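ATP12 ATPase (Paracoccus denitrificans, PDB 2R31) probably acts as an assembly chaperone for F1-ATPase, as its Atp12p relatives do by binding the alpha subunit before it joins the complex. Local coordinates at residues Leu34-Lys39 against Ser74-Ile79; Glu80-Gln85 against Gly165-His170; Glu118-Leu123 against Ser199-Glu204. All blocks are in the same frame, centred on the assembly; numbering follows the deposited sequence.

Contact 1 (Leu34-Lys39 against Ser74-Ile79); sequences LRTPGK and SANSAI
Asn76 is the first residue of 74-79 to meet the loop 34-39, and its carboxamide does most of the work. The CD methylene of Pro37 lies over the flat face of that amide, 3.4 Å from Asn76 CG and 3.3 Å from Asn76 ND2, so this is packing of a proline on an amide and not a hydrogen bond. The first torsion of Asn76 (chi1 -73°) brings the amide to the loop, and the second (chi2 -21°) turns OD1 toward Thr36 and ND2 toward Pro37. Asn76 OD1 passes 3.6 Å from Thr36 CG2 and accepts a hydrogen bond from a water 2.9 Å away. The same water donates to Arg35 O, also at 2.9 Å, bridging Asn76 and Arg35, which make no direct bond. One helical turn further on, Ile79 in the conformer described brings CG2 to 4.0 Å from Thr36 CG2. The hydroxyl of Thr36 is bonded to Gln40 N and to Glu80, whose carboxylate also meets Gly38 N and is the helix's direct polar link to the loop. Thr36 O closes a type I turn by accepting from Lys39 N at 2.8 Å. The loop leaves the three-stranded antiparallel sheet at strand 32-33 and lies against one flank of helix 70-82; Ala75 of that helix touches helix 47-58, and Ala78 touches helix 163-174.

Contact 2 (Glu80-Gln85 against Gly165-His170); sequences EKVAPQ and GLTALH
Val82 and Thr167 meet at a helix-helix packing contact, where the C-terminal part of helix 70-82 rests on the early part of helix 163-174. An oxygen, not a methyl, faces the valine's branch. Thr167 OG1 stands nearly straight ahead of the Val82 CA-CB bond, 3.3 Å from Val82 CB, and has the valine methyls about it, Val82 CG1 and Val82 CG2 each at 3.4 Å. The contact with the valine is van der Waals only; the hydroxyl is satisfied by a hydrogen bond to Pro163 O, one turn back in its own helix. The Thr167 rotamer explains this double role. With OG1 set beside the backbone N (chi1 -60°), the oxygen can turn back to the carbonyl of the preceding turn and still present itself to the valine.

Val82 CG1 extends away from its backbone N (chi1 177°), and this brings it to Leu166 as well. Leu166 is likewise extended at its first torsion; the second (chi2 66°) turns CD1 aside and leaves CD2 extended, and it is CD2 that meets the valine. On its other contacts Leu166 packs against Phe86, Val89 and Leu93 of helix 86-95, which follows directly after Gln85 at its N-cap, while Thr167 also touches Phe233 of helix 214-236. Residues 80-82 include a wider pi-type turn, so the backbone beneath the valine departs from plain alpha-helix. The apolar half of the contact comes down to Val82 CG1 and Leu166 CD2, 3.8 Å apart.

Contact 3 (Glu118-Leu123 against Ser199-Glu204); sequences EGWDPL and SRIDEE
Trp120 NE1 gives a hydrogen bond to Leu198 O, and Ile201 CD1 packs obliquely against the same indole, 3.5 Å from Trp120 NE1. This is a helix packed on a helix-helix corner. Helix 110-130 supplies the tryptophan, and the corner joining helices 192-199 and 201-210, with Arg200 as N-cap of the latter, receives it. The indole bond thus ties helix 110-130 to the carbonyl just before the corner.

Ile201 does most of the apolar work through its end methyl. Its CG1 lies beside the backbone N (chi1 -73°) and the chain then runs out extended (chi2 173°), which carries CD1 to 3.9 Å from Trp120 CD1. The same methyl approaches the backbone, 4.1 Å from Gly119 CA, where glycine presents no side chain in its way. Asp202 lies farther along the indole, and in the conformer described its OD1 is bonded to Gln116, a polar tie from helix 110-130 to helix 201-210.

Facing another direction, Arg200 reaches Glu217 on helix 214-236. In the Glu203 conformer described here, Arg200 NE donates to Glu203 OE1 at 2.8 Å, from above the carboxylate plane.

In the fold
Contacts 1 and 2 form one continuous region. Both use helix 70-82, their centres are 11 Å apart, and Glu80 OE2 joins them by a probable hydrogen bond to Thr36 OG1 at 2.7 Å. Thr167 OG1 also packs 3.3 Å from Ala78 CA, so one helix has the loop after the sheet on one flank and helix 163-174 on another. Contact 3 stands apart, its centre about 35 Å from that of contact 1, across the chain's centre, and about 27 Å from that of contact 2. The segments of contacts 2 and 3 alternate along the chain. Asp121, in segment 118-123, hydrogen-bonds a Tris molecule probably from the crystallisation liquor.

Contact 1 (Leu34-Lys39 against Ser74-Ile79)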
loop_
_atom_site.group_PDB
_atom_site.type_symbol
_atom_site.label_atom_id
_atom_site.label_comp_id
_atom_site.label_asym_id
_atom_site.label_seq_id
_atom_site.Cartn_x
_atom_site.Cartn_y
_atom_site.Cartn_z
ATOM N N LEU A 34 -4.618 3.823 -23.837
ATOM C CA LEU A 34 -5.428 4.166 -22.665
ATOM C C LEU A 34 -4.882 5.428 -22.033
ATOM O O LEU A 34 -3.688 5.595 -21.989
ATOM C CB LEU A 34 -5.354 2.976 -21.670
ATOM C CG LEU A 34 -6.043 3.045 -20.345
ATOM C CD1 LEU A 34 -7.546 3.217 -20.521
ATOM C CD2 LEU A 34 -5.814 1.755 -19.567
ATOM N N ARG A 35 -5.770 6.295 -21.575
ATOM C CA ARG A 35 -5.416 7.471 -20.786
ATOM C C ARG A 35 -5.987 7.337 -19.396
ATOM O O ARG A 35 -6.833 6.481 -19.119
ATOM C CB ARG A 35 -5.918 8.767 -21.440
ATOM C CG ARG A 35 -5.170 9.092 -22.705
ATOM C CD ARG A 35 -5.492 10.330 -23.434
ATOM N NE ARG A 35 -4.632 10.675 -24.558
ATOM C CZ ARG A 35 -3.628 11.555 -24.541
ATOM N NH1 ARG A 35 -3.287 12.223 -23.434
ATOM N NH2 ARG A 35 -2.940 11.755 -25.667
ATOM N N THR A 36 -5.479 8.182 -18.487
ATOM C CA THR A 36 -6.084 8.242 -17.164
ATOM C C THR A 36 -7.433 8.945 -17.234
ATOM O O THR A 36 -7.791 9.559 -18.222
ATOM C CB THR A 36 -5.151 8.924 -16.165
ATOM O OG1 THR A 36 -5.061 10.310 -16.508
ATOM C CG2 THR A 36 -3.746 8.305 -16.160
ATOM N N PRO A 37 -8.221 8.894 -16.165
ATOM C CA PRO A 37 -9.521 9.582 -16.183
ATOM C C PRO A 37 -9.420 11.076 -16.429
ATOM O O PRO A 37 -10.365 11.607 -17.050
ATOM C CB PRO A 37 -10.095 9.268 -14.800
ATOM C CG PRO A 37 -9.469 7.942 -14.432
ATOM C CD PRO A 37 -8.057 8.090 -14.945
ATOM N N GLY A 38 -8.349 11.718 -16.009
ATOM C CA GLY A 38 -8.024 13.109 -16.286
ATOM C C GLY A 38 -7.361 13.310 -17.635
ATOM O O GLY A 38 -6.880 14.429 -17.907
ATOM N N LYS A 39 -7.323 12.269 -18.462
ATOM C CA LYS A 39 -6.833 12.355 -19.836
ATOM C C LYS A 39 -5.319 12.493 -19.938
ATOM O O LYS A 39 -4.770 12.906 -20.950
ATOM C CB LYS A 39 -7.572 13.485 -20.579
ATOM C CG LYS A 39 -9.008 13.088 -20.825
ATOM C CD LYS A 39 -9.533 13.987 -21.917
ATOM C CE LYS A 39 -10.630 14.902 -21.397
ATOM N NZ LYS A 39 -11.698 14.203 -20.610
ATOM N N SER A 74 -4.558 1.836 -9.339
ATOM C CA SER A 74 -3.259 2.209 -8.775
ATOM C C SER A 74 -2.406 2.982 -9.748
ATOM O O SER A 74 -1.750 3.954 -9.375
ATOM C CB SER A 74 -2.547 0.913 -8.345
ATOM O OG SER A 74 -3.137 0.198 -7.344
ATOM N N ALA A 75 -2.399 2.587 -11.019
ATOM C CA ALA A 75 -1.624 3.313 -12.019
ATOM C C ALA A 75 -2.162 4.709 -12.238
ATOM O O ALA A 75 -1.386 5.666 -12.388
ATOM C CB ALA A 75 -1.596 2.530 -13.318
ATOM N N ASN A 76 -3.485 4.866 -12.259
ATOM C CA ASN A 76 -4.082 6.196 -12.387
ATOM C C ASN A 76 -3.608 7.073 -11.244
ATOM O O ASN A 76 -3.282 8.258 -11.411
ATOM C CB ASN A 76 -5.602 6.102 -12.387
ATOM C CG ASN A 76 -6.184 5.549 -13.664
ATOM O OD1 ASN A 76 -5.559 5.563 -14.715
ATOM N ND2 ASN A 76 -7.453 5.108 -13.550
ATOM N N SER A 77 -3.582 6.557 -10.012
ATOM C CA SER A 77 -3.105 7.334 -8.853
ATOM C C SER A 77 -1.630 7.653 -8.958
ATOM O O SER A 77 -1.190 8.741 -8.647
ATOM C CB SER A 77 -3.434 6.573 -7.580
ATOM O OG SER A 77 -2.963 7.307 -6.467
ATOM N N ALA A 78 -0.839 6.679 -9.406
ATOM C CA ALA A 78 0.587 6.940 -9.578
ATOM C C ALA A 78 0.801 8.130 -10.504
ATOM O O ALA A 78 1.609 9.026 -10.256
ATOM C CB ALA A 78 1.303 5.713 -10.126
ATOM N N ILE A 79 0.109 8.143 -11.637
ATOM C CA ILE A 79 0.317 9.156 -12.661
ATOM C C ILE A 79 -0.297 10.477 -12.252
ATOM O O ILE A 79 0.354 11.546 -12.413
ATOM C CB ILE A 79 -0.229 8.646 -14.014
ATOM C CG1 ILE A 79 0.581 7.458 -14.498
ATOM C CG2 ILE A 79 -0.244 9.783 -15.068
ATOM C CD1 ILE A 79 -0.108 6.568 -15.509
HETATM O O HOH W 1 -6.657 4.372 -17.074
#

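Contact 2 (Glu80-Gln85 against Gly165-His170)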
loop_
_atom_site.group_PDB
_atom_site.type_symbol
_atom_site.label_atom_id
_atom_site.label_comp_id
_atom_site.label_asym_id
_atom_site.label_seq_id
_atom_site.Cartn_x
_atom_site.Cartn_y
_atom_site.Cartn_z
ATOM N N GLU A 80 -1.526 10.493 -11.746
ATOM C CA GLU A 80 -2.250 11.723 -11.496
ATOM C C GLU A 80 -1.914 12.360 -10.143
ATOM O O GLU A 80 -2.010 13.601 -10.032
ATOM C CB GLU A 80 -3.760 11.516 -11.523
ATOM C CG GLU A 80 -4.233 11.102 -12.923
ATOM C CD GLU A 80 -5.688 11.207 -13.129
ATOM O OE1 GLU A 80 -6.483 11.305 -12.162
ATOM O OE2 GLU A 80 -6.184 11.279 -14.271
ATOM N N LYS A 81 -1.573 11.569 -9.141
ATOM C CA LYS A 81 -1.419 12.007 -7.754
ATOM C C LYS A 81 -0.013 11.857 -7.227
ATOM O O LYS A 81 0.574 12.808 -6.747
ATOM C CB LYS A 81 -2.453 11.317 -6.869
ATOM C CG LYS A 81 -3.893 11.517 -7.270
ATOM C CD LYS A 81 -5.054 10.748 -6.751
ATOM C CE LYS A 81 -4.947 9.273 -6.539
ATOM N NZ LYS A 81 -5.846 8.639 -5.559
ATOM N N VAL A 82 0.551 10.664 -7.277
ATOM C CA VAL A 82 1.799 10.426 -6.556
ATOM C C VAL A 82 3.021 10.926 -7.291
ATOM O O VAL A 82 3.805 11.688 -6.707
ATOM C CB VAL A 82 1.960 8.941 -6.178
ATOM C CG1 VAL A 82 3.281 8.723 -5.497
ATOM C CG2 VAL A 82 0.763 8.486 -5.346
ATOM N N ALA A 83 3.193 10.605 -8.557
ATOM C CA ALA A 83 4.352 11.100 -9.270
ATOM C C ALA A 83 4.407 12.635 -9.292
ATOM O O ALA A 83 5.487 13.187 -8.997
ATOM C CB ALA A 83 4.457 10.549 -10.717
ATOM N N PRO A 84 3.353 13.389 -9.564
ATOM C CA PRO A 84 3.462 14.845 -9.561
ATOM C C PRO A 84 3.658 15.446 -8.177
ATOM O O PRO A 84 4.092 16.603 -8.109
ATOM C CB PRO A 84 2.166 15.308 -10.206
ATOM C CG PRO A 84 1.347 14.151 -10.499
ATOM C CD PRO A 84 2.034 12.919 -10.095
ATOM N N GLN A 85 3.292 14.731 -7.133
ATOM C CA GLN A 85 3.430 15.169 -5.750
ATOM C C GLN A 85 4.458 14.305 -5.011
ATOM O O GLN A 85 4.367 14.143 -3.792
ATOM C CB GLN A 85 2.076 15.142 -5.036
ATOM C CG GLN A 85 1.018 15.833 -5.847
ATOM C CD GLN A 85 -0.257 16.301 -5.331
ATOM O OE1 GLN A 85 -0.194 17.147 -4.431
ATOM N NE2 GLN A 85 -1.396 15.860 -5.906
ATOM N N GLY A 165 6.538 2.596 -7.122
ATOM C CA GLY A 165 6.810 1.920 -5.877
ATOM C C GLY A 165 6.292 2.695 -4.669
ATOM O O GLY A 165 5.744 2.104 -3.728
ATOM N N LEU A 166 6.445 4.020 -4.693
ATOM C CA LEU A 166 5.898 4.849 -3.630
ATOM C C LEU A 166 4.377 4.743 -3.567
ATOM O O LEU A 166 3.776 4.721 -2.497
ATOM C CB LEU A 166 6.339 6.319 -3.861
ATOM C CG LEU A 166 6.014 7.278 -2.721
ATOM C CD1 LEU A 166 6.791 6.955 -1.464
ATOM C CD2 LEU A 166 6.275 8.731 -3.134
ATOM N N THR A 167 3.754 4.677 -4.760
ATOM C CA THR A 167 2.301 4.498 -4.851
ATOM C C THR A 167 1.893 3.200 -4.163
ATOM O O THR A 167 0.941 3.185 -3.392
ATOM C CB THR A 167 1.854 4.519 -6.309
ATOM O OG1 THR A 167 2.212 5.781 -6.900
ATOM C CG2 THR A 167 0.341 4.364 -6.410
ATOM N N ALA A 168 2.603 2.118 -4.450
ATOM C CA ALA A 168 2.319 0.826 -3.827
ATOM C C ALA A 168 2.503 0.893 -2.295
ATOM O O ALA A 168 1.710 0.361 -1.527
ATOM C CB ALA A 168 3.216 -0.254 -4.383
ATOM N N LEU A 169 3.591 1.540 -1.843
ATOM C CA LEU A 169 3.857 1.646 -0.408
ATOM C C LEU A 169 2.716 2.325 0.319
ATOM O O LEU A 169 2.416 2.003 1.477
ATOM C CB LEU A 169 5.182 2.379 -0.168
ATOM C CG LEU A 169 5.547 2.572 1.288
ATOM C CD1 LEU A 169 5.801 1.237 1.987
ATOM C CD2 LEU A 169 6.753 3.486 1.454
ATOM N N HIS A 170 2.116 3.336 -0.308
ATOM C CA HIS A 170 1.193 4.225 0.373
ATOM C C HIS A 170 0.214 3.496 1.279
ATOM O O HIS A 170 0.197 3.766 2.501
ATOM C CB HIS A 170 0.486 5.103 -0.681
ATOM C CG HIS A 170 -0.403 6.139 -0.095
ATOM N ND1 HIS A 170 -1.646 5.843 0.404
ATOM C CD2 HIS A 170 -0.252 7.443 0.112
ATOM C CE1 HIS A 170 -2.180 7.008 0.877
ATOM N NE2 HIS A 170 -1.355 8.023 0.709
#

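Contact 3 (Glu118-Leu123 against Ser199-Glu204)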
loop_
_atom_site.group_PDB
_atom_site.type_symbol
_atom_site.label_atom_id
_atom_site.label_comp_id
_atom_site.label_asym_id
_atom_site.label_seq_id
_atom_site.Cartn_x
_atom_site.Cartn_y
_atom_site.Cartn_z
ATOM N N GLU A 118 5.454 -9.735 21.393
ATOM C CA GLU A 118 5.743 -10.948 20.611
ATOM C C GLU A 118 5.653 -10.705 19.122
ATOM O O GLU A 118 6.479 -11.195 18.340
ATOM C CB GLU A 118 4.771 -12.071 21.001
ATOM C CG GLU A 118 4.974 -13.375 20.246
ATOM C CD GLU A 118 3.916 -14.426 20.429
ATOM O OE1 GLU A 118 2.749 -14.141 20.778
ATOM O OE2 GLU A 118 4.256 -15.586 20.195
ATOM N N GLY A 119 4.614 -9.972 18.740
ATOM C CA GLY A 119 4.416 -9.740 17.309
ATOM C C GLY A 119 5.292 -8.655 16.729
ATOM O O GLY A 119 5.760 -8.715 15.600
ATOM N N TRP A 120 5.473 -7.572 17.490
ATOM C CA TRP A 120 6.064 -6.351 16.963
ATOM C C TRP A 120 7.547 -6.179 17.227
ATOM O O TRP A 120 8.251 -5.551 16.421
ATOM C CB TRP A 120 5.322 -5.123 17.509
ATOM C CG TRP A 120 3.877 -5.048 17.070
ATOM C CD1 TRP A 120 3.269 -5.761 16.056
ATOM C CD2 TRP A 120 2.868 -4.196 17.619
ATOM N NE1 TRP A 120 1.965 -5.390 15.961
ATOM C CE2 TRP A 120 1.692 -4.456 16.889
ATOM C CE3 TRP A 120 2.846 -3.256 18.620
ATOM C CZ2 TRP A 120 0.483 -3.791 17.171
ATOM C CZ3 TRP A 120 1.657 -2.604 18.889
ATOM C CH2 TRP A 120 0.482 -2.860 18.184
ATOM N N ASP A 121 8.066 -6.722 18.324
ATOM C CA ASP A 121 9.500 -6.564 18.592
ATOM C C ASP A 121 10.351 -7.139 17.451
ATOM O O ASP A 121 11.367 -6.525 17.122
ATOM C CB ASP A 121 9.886 -7.166 19.933
ATOM C CG ASP A 121 9.441 -6.406 21.153
ATOM O OD1 ASP A 121 8.909 -5.289 21.016
ATOM O OD2 ASP A 121 9.581 -6.950 22.274
ATOM N N PRO A 122 10.004 -8.258 16.810
ATOM C CA PRO A 122 10.838 -8.716 15.684
ATOM C C PRO A 122 10.891 -7.724 14.555
ATOM O O PRO A 122 11.897 -7.649 13.840
ATOM C CB PRO A 122 10.180 -10.023 15.279
ATOM C CG PRO A 122 9.552 -10.541 16.549
ATOM C CD PRO A 122 9.014 -9.301 17.190
ATOM N N LEU A 123 9.822 -6.972 14.309
ATOM C CA LEU A 123 9.779 -5.995 13.250
ATOM C C LEU A 123 10.559 -4.737 13.587
ATOM O O LEU A 123 11.242 -4.172 12.728
ATOM C CB LEU A 123 8.317 -5.691 12.829
ATOM C CG LEU A 123 7.972 -6.806 11.772
ATOM C CD1 LEU A 123 7.638 -8.085 12.356
ATOM C CD2 LEU A 123 8.003 -6.175 10.473
ATOM N N SER A 199 -1.003 -5.860 12.452
ATOM C CA SER A 199 -1.581 -4.559 12.711
ATOM C C SER A 199 -2.825 -4.633 13.601
ATOM O O SER A 199 -3.212 -3.640 14.177
ATOM C CB SER A 199 -1.943 -3.836 11.434
ATOM O OG SER A 199 -3.129 -4.352 10.824
ATOM N N ARG A 200 -3.432 -5.818 13.666
ATOM C CA ARG A 200 -4.703 -6.056 14.367
ATOM C C ARG A 200 -4.544 -6.638 15.759
ATOM O O ARG A 200 -5.558 -7.054 16.329
ATOM C CB ARG A 200 -5.609 -6.966 13.545
ATOM C CG ARG A 200 -6.048 -6.448 12.246
ATOM C CD ARG A 200 -7.123 -7.344 11.706
ATOM N NE ARG A 200 -8.326 -7.248 12.463
ATOM C CZ ARG A 200 -9.415 -7.835 12.776
ATOM N NH1 ARG A 200 -9.646 -9.079 12.347
ATOM N NH2 ARG A 200 -10.417 -7.387 13.557
ATOM N N ILE A 201 -3.357 -6.673 16.331
ATOM C CA ILE A 201 -3.204 -7.355 17.620
ATOM C C ILE A 201 -4.140 -6.805 18.666
ATOM O O ILE A 201 -4.750 -7.603 19.410
ATOM C CB ILE A 201 -1.706 -7.347 18.075
ATOM C CG1 ILE A 201 -0.903 -8.325 17.223
ATOM C CG2 ILE A 201 -1.568 -7.615 19.544
ATOM C CD1 ILE A 201 0.607 -8.299 17.435
ATOM N N ASP A 202 -4.341 -5.492 18.810
ATOM C CA ASP A 202 -5.244 -4.934 19.821
ATOM C C ASP A 202 -6.709 -5.339 19.602
ATOM O O ASP A 202 -7.400 -5.766 20.536
ATOM C CB ASP A 202 -5.205 -3.426 19.921
ATOM C CG ASP A 202 -3.890 -2.881 20.402
ATOM O OD1 ASP A 202 -2.970 -3.701 20.498
ATOM O OD2 ASP A 202 -3.821 -1.647 20.645
ATOM N N GLU A 203 -7.144 -5.164 18.348
ATOM C CA GLU A 203 -8.550 -5.507 18.075
ATOM C C GLU A 203 -8.783 -7.003 18.264
ATOM O O GLU A 203 -9.842 -7.376 18.750
ATOM C CB GLU A 203 -8.918 -5.019 16.681
ATOM C CG GLU A 203 -10.147 -5.574 16.016
ATOM C CD GLU A 203 -10.240 -5.009 14.607
ATOM O OE1 GLU A 203 -9.352 -5.017 13.723
ATOM O OE2 GLU A 203 -11.357 -4.476 14.409
ATOM N N GLU A 204 -7.845 -7.847 17.879
ATOM C CA GLU A 204 -8.106 -9.269 18.083
ATOM C C GLU A 204 -8.035 -9.632 19.551
ATOM O O GLU A 204 -8.822 -10.485 20.003
ATOM C CB GLU A 204 -7.177 -10.109 17.226
ATOM C CG GLU A 204 -7.474 -9.718 15.765
ATOM C CD GLU A 204 -7.166 -10.878 14.873
ATOM O OE1 GLU A 204 -8.113 -11.661 14.779
ATOM O OE2 GLU A 204 -6.057 -10.890 14.336
#